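Local coordinates for 4-oxalocrotonate decarboxylase NahK (PDB 5D2G), which catalyses the decarboxylation of 2-oxohex-3-enedioate (4-oxalocrotonate) to 2-oxopent-4-enoate, very probably with a divalent metal ion, in the breakdown of aromatic hydrocarbons, at residues P125-E130 / P158-I163. The protein carries 1 engineered substitution. Numbering follows the deposited sequence.
Sequences PKIEAE and PTVEVI. With MG (magnesium ion), chain B.
Glu128, Glu130 and Glu161 rise from one face of an antiparallel strand pair and close on a magnesium ion, the three-carboxylate metal site of the fumarylacetoacetate hydrolase fold. The example illustrates how a sheet can build a cup on one side and a greasy underside on the other. Each glutamate gives the metal a single oxygen, and three waters make up a six-ligand shell. Glu128 and Glu161 stand side by side with carboxylate planes 29° apart, whereas Glu130 reaches in slantwise, its plane turned 72° from that of Glu161. The three ligand oxygens take adjacent corners of the shell, Glu128 OE2 lying 2.8 Å from Glu161 OE1, and the metal charge probably offsets their repulsion. The second oxygens of Glu161 and Glu130 have partners: Lys83 makes a salt bridge to Glu161 OE2, and Glu130 OE2 takes bonds from Gly254 N and a metal-bound water.

Ile163 forms an apolar flank of this cup, beside Glu128. With CG1 set between backbone N and carbonyl carbon (chi1 57°), it rests 4.0 Å from Lys126 CB; the same rotation puts CG2 anti to the carbonyl carbon, beside the backbone N, where it nestles 3.4 Å from Glu128 OE2. An alanine here would probably open a gap beside the Glu128 carboxylate and leave it freer to swing from the metal.

On the underside, Val160 CG1 fits against Ile127 CB at 3.7 Å, and the side chains of Ile127 and Val162 cross at a slant, CG2 against CG2 at 3.9 Å. Val162 CG1 instead fills the hollow beside Pro125 CB. Phe282 covers Ile127 and Val162 from the second sheet. Six backbone hydrogen bonds fix the register; at the Thr159 end, the amide N of Thr159 donates to Glu130 O at 3.0 Å.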
ATOM      1  N   PRO A 125     -12.067   2.418  -7.213  1.00 13.68           N
ATOM      2  CA  PRO A 125     -10.620   2.638  -7.092  1.00 14.44           C
ATOM      3  C   PRO A 125     -10.239   4.111  -6.947  1.00 12.42           C
ATOM      4  O   PRO A 125     -10.946   5.023  -7.405  1.00  9.81           O
ATOM      5  CB  PRO A 125     -10.070   2.083  -8.406  1.00  8.48           C
ATOM      6  CG  PRO A 125     -11.228   2.295  -9.408  1.00  9.07           C
ATOM      7  CD  PRO A 125     -12.489   2.097  -8.594  1.00 10.32           C
ATOM      8  N   LYS A 126      -9.111   4.320  -6.282  1.00 10.50           N
ATOM      9  CA  LYS A 126      -8.509   5.627  -6.138  1.00 12.87           C
ATOM     10  C   LYS A 126      -7.034   5.430  -6.376  1.00 12.18           C
ATOM     11  O   LYS A 126      -6.508   4.327  -6.182  1.00  8.84           O
ATOM     12  CB  LYS A 126      -8.705   6.147  -4.713  1.00 12.08           C
ATOM     13  CG  LYS A 126     -10.162   6.345  -4.326  1.00 14.67           C
ATOM     14  CD  LYS A 126     -10.274   6.980  -2.937  1.00 17.89           C
ATOM     15  CE  LYS A 126     -11.729   7.198  -2.544  1.00 24.66           C
ATOM     16  NZ  LYS A 126     -11.858   8.021  -1.309  1.00 28.39           N
ATOM     17  N   ILE A 127      -6.353   6.487  -6.789  1.00 11.91           N
ATOM     18  CA  ILE A 127      -4.915   6.385  -6.991  1.00  9.26           C
ATOM     19  C   ILE A 127      -4.218   7.323  -6.020  1.00 11.94           C
ATOM     20  O   ILE A 127      -4.804   8.304  -5.556  1.00 11.54           O
ATOM     21  CB  ILE A 127      -4.515   6.719  -8.445  1.00  9.75           C
ATOM     22  CG1 ILE A 127      -5.014   8.105  -8.843  1.00 10.72           C
ATOM     23  CG2 ILE A 127      -5.097   5.682  -9.410  1.00  9.51           C
ATOM     24  CD1 ILE A 127      -4.243   8.686 -10.012  1.00 18.06           C
ATOM     25  N   GLU A 128      -2.971   7.007  -5.700  1.00  9.24           N
ATOM     26  CA  GLU A 128      -2.176   7.869  -4.855  1.00 12.90           C
ATOM     27  C   GLU A 128      -0.741   7.746  -5.362  1.00 11.47           C
ATOM     28  O   GLU A 128      -0.307   6.648  -5.744  1.00 10.62           O
ATOM     29  CB  GLU A 128      -2.301   7.440  -3.383  1.00 14.96           C
ATOM     30  CG  GLU A 128      -2.003   5.986  -3.126  1.00 17.64           C
ATOM     31  CD  GLU A 128      -2.258   5.547  -1.674  1.00 18.85           C
ATOM     32  OE1 GLU A 128      -2.625   6.385  -0.811  1.00 22.45           O
ATOM     33  OE2 GLU A 128      -2.086   4.342  -1.408  1.00 15.35           O
ATOM     34  N   ALA A 129      -0.026   8.868  -5.411  1.00 12.10           N
ATOM     35  CA  ALA A 129       1.364   8.870  -5.871  1.00 12.59           C
ATOM     36  C   ALA A 129       2.283   8.456  -4.732  1.00 13.46           C
ATOM     37  O   ALA A 129       2.145   8.945  -3.606  1.00 10.29           O
ATOM     38  CB  ALA A 129       1.745  10.220  -6.358  1.00 12.64           C
ATOM     39  N   GLU A 130       3.224   7.563  -5.023  1.00  9.89           N
ATOM     40  CA  GLU A 130       4.140   7.079  -4.004  1.00  9.58           C
ATOM     41  C   GLU A 130       5.549   6.933  -4.543  1.00 12.14           C
ATOM     42  O   GLU A 130       5.793   7.000  -5.760  1.00 11.38           O
ATOM     43  CB  GLU A 130       3.677   5.728  -3.438  1.00  8.69           C
ATOM     44  CG  GLU A 130       2.173   5.656  -3.130  1.00 11.25           C
ATOM     45  CD  GLU A 130       1.795   4.520  -2.206  1.00 10.86           C
ATOM     46  OE1 GLU A 130       0.580   4.237  -2.124  1.00  8.18           O
ATOM     47  OE2 GLU A 130       2.687   3.930  -1.549  1.00 12.32           O
ATOM     48  N   PRO A 158       9.403   5.547  -8.775  1.00 13.51           N
ATOM     49  CA  PRO A 158       8.083   6.178  -8.790  1.00 11.99           C
ATOM     50  C   PRO A 158       7.032   5.101  -8.933  1.00 11.14           C
ATOM     51  O   PRO A 158       7.172   4.233  -9.802  1.00 16.95           O
ATOM     52  CB  PRO A 158       8.132   7.030 -10.055  1.00 13.04           C
ATOM     53  CG  PRO A 158       9.579   7.416 -10.181  1.00 14.58           C
ATOM     54  CD  PRO A 158      10.360   6.232  -9.668  1.00 14.13           C
ATOM     55  N   THR A 159       6.009   5.130  -8.088  1.00 10.40           N
ATOM     56  CA  THR A 159       4.928   4.153  -8.172  1.00  9.68           C
ATOM     57  C   THR A 159       3.612   4.809  -7.797  1.00 12.93           C
ATOM     58  O   THR A 159       3.519   5.489  -6.775  1.00  9.36           O
ATOM     59  CB  THR A 159       5.138   2.997  -7.182  1.00 14.73           C
ATOM     60  OG1 THR A 159       6.467   2.491  -7.307  1.00 12.29           O
ATOM     61  CG2 THR A 159       4.124   1.857  -7.436  1.00  8.41           C
ATOM     62  N   VAL A 160       2.592   4.597  -8.612  1.00 12.44           N
ATOM     63  CA  VAL A 160       1.253   5.022  -8.249  1.00  9.18           C
ATOM     64  C   VAL A 160       0.511   3.790  -7.772  1.00  9.08           C
ATOM     65  O   VAL A 160       0.529   2.767  -8.460  1.00 12.71           O
ATOM     66  CB  VAL A 160       0.529   5.619  -9.468  1.00  9.77           C
ATOM     67  CG1 VAL A 160      -0.955   5.805  -9.179  1.00  9.57           C
ATOM     68  CG2 VAL A 160       1.196   6.926  -9.883  1.00 10.71           C
ATOM     69  N   GLU A 161      -0.115   3.860  -6.595  1.00  8.00           N
ATOM     70  CA  GLU A 161      -0.941   2.742  -6.163  1.00 10.47           C
ATOM     71  C   GLU A 161      -2.371   2.985  -6.588  1.00  8.70           C
ATOM     72  O   GLU A 161      -2.858   4.112  -6.536  1.00 10.28           O
ATOM     73  CB  GLU A 161      -0.919   2.538  -4.646  1.00  9.29           C
ATOM     74  CG  GLU A 161      -1.447   1.148  -4.276  1.00  8.31           C
ATOM     75  CD  GLU A 161      -1.379   0.825  -2.798  1.00 10.36           C
ATOM     76  OE1 GLU A 161      -1.120   1.734  -1.975  1.00 11.22           O
ATOM     77  OE2 GLU A 161      -1.591  -0.361  -2.469  1.00  7.13           O
ATOM     78  N   VAL A 162      -3.048   1.927  -7.014  1.00  8.96           N
ATOM     79  CA  VAL A 162      -4.488   2.005  -7.137  1.00 10.22           C
ATOM     80  C   VAL A 162      -4.991   1.278  -5.914  1.00  9.40           C
ATOM     81  O   VAL A 162      -4.703   0.079  -5.737  1.00  8.11           O
ATOM     82  CB  VAL A 162      -5.010   1.286  -8.374  1.00 11.62           C
ATOM     83  CG1 VAL A 162      -6.520   1.473  -8.459  1.00  7.67           C
ATOM     84  CG2 VAL A 162      -4.325   1.827  -9.636  1.00  9.26           C
ATOM     85  N   ILE A 163      -5.699   1.991  -5.046  1.00  8.34           N
ATOM     86  CA  ILE A 163      -6.247   1.337  -3.862  1.00  8.81           C
ATOM     87  C   ILE A 163      -7.739   1.197  -4.073  1.00  7.67           C
ATOM     88  O   ILE A 163      -8.345   1.974  -4.802  1.00 10.01           O
ATOM     89  CB  ILE A 163      -5.962   2.106  -2.560  1.00  7.00           C
ATOM     90  CG1 ILE A 163      -6.497   3.535  -2.640  1.00  7.65           C
ATOM     91  CG2 ILE A 163      -4.466   2.114  -2.241  1.00  8.57           C
ATOM     92  CD1 ILE A 163      -6.264   4.333  -1.337  1.00  7.98           C
TER
HETATM   93 MG    MG B 301      -0.535   3.246  -0.930  1.00  9.15          MG
HETATM   94  O   HOH W   1       1.079   2.265  -0.189  1.00  6.22           O
HETATM   95  O   HOH W   2      -1.510   2.695   0.627  1.00 17.86           O
HETATM   96  O   HOH W   3      -0.400   4.721   0.607  1.00 14.31           O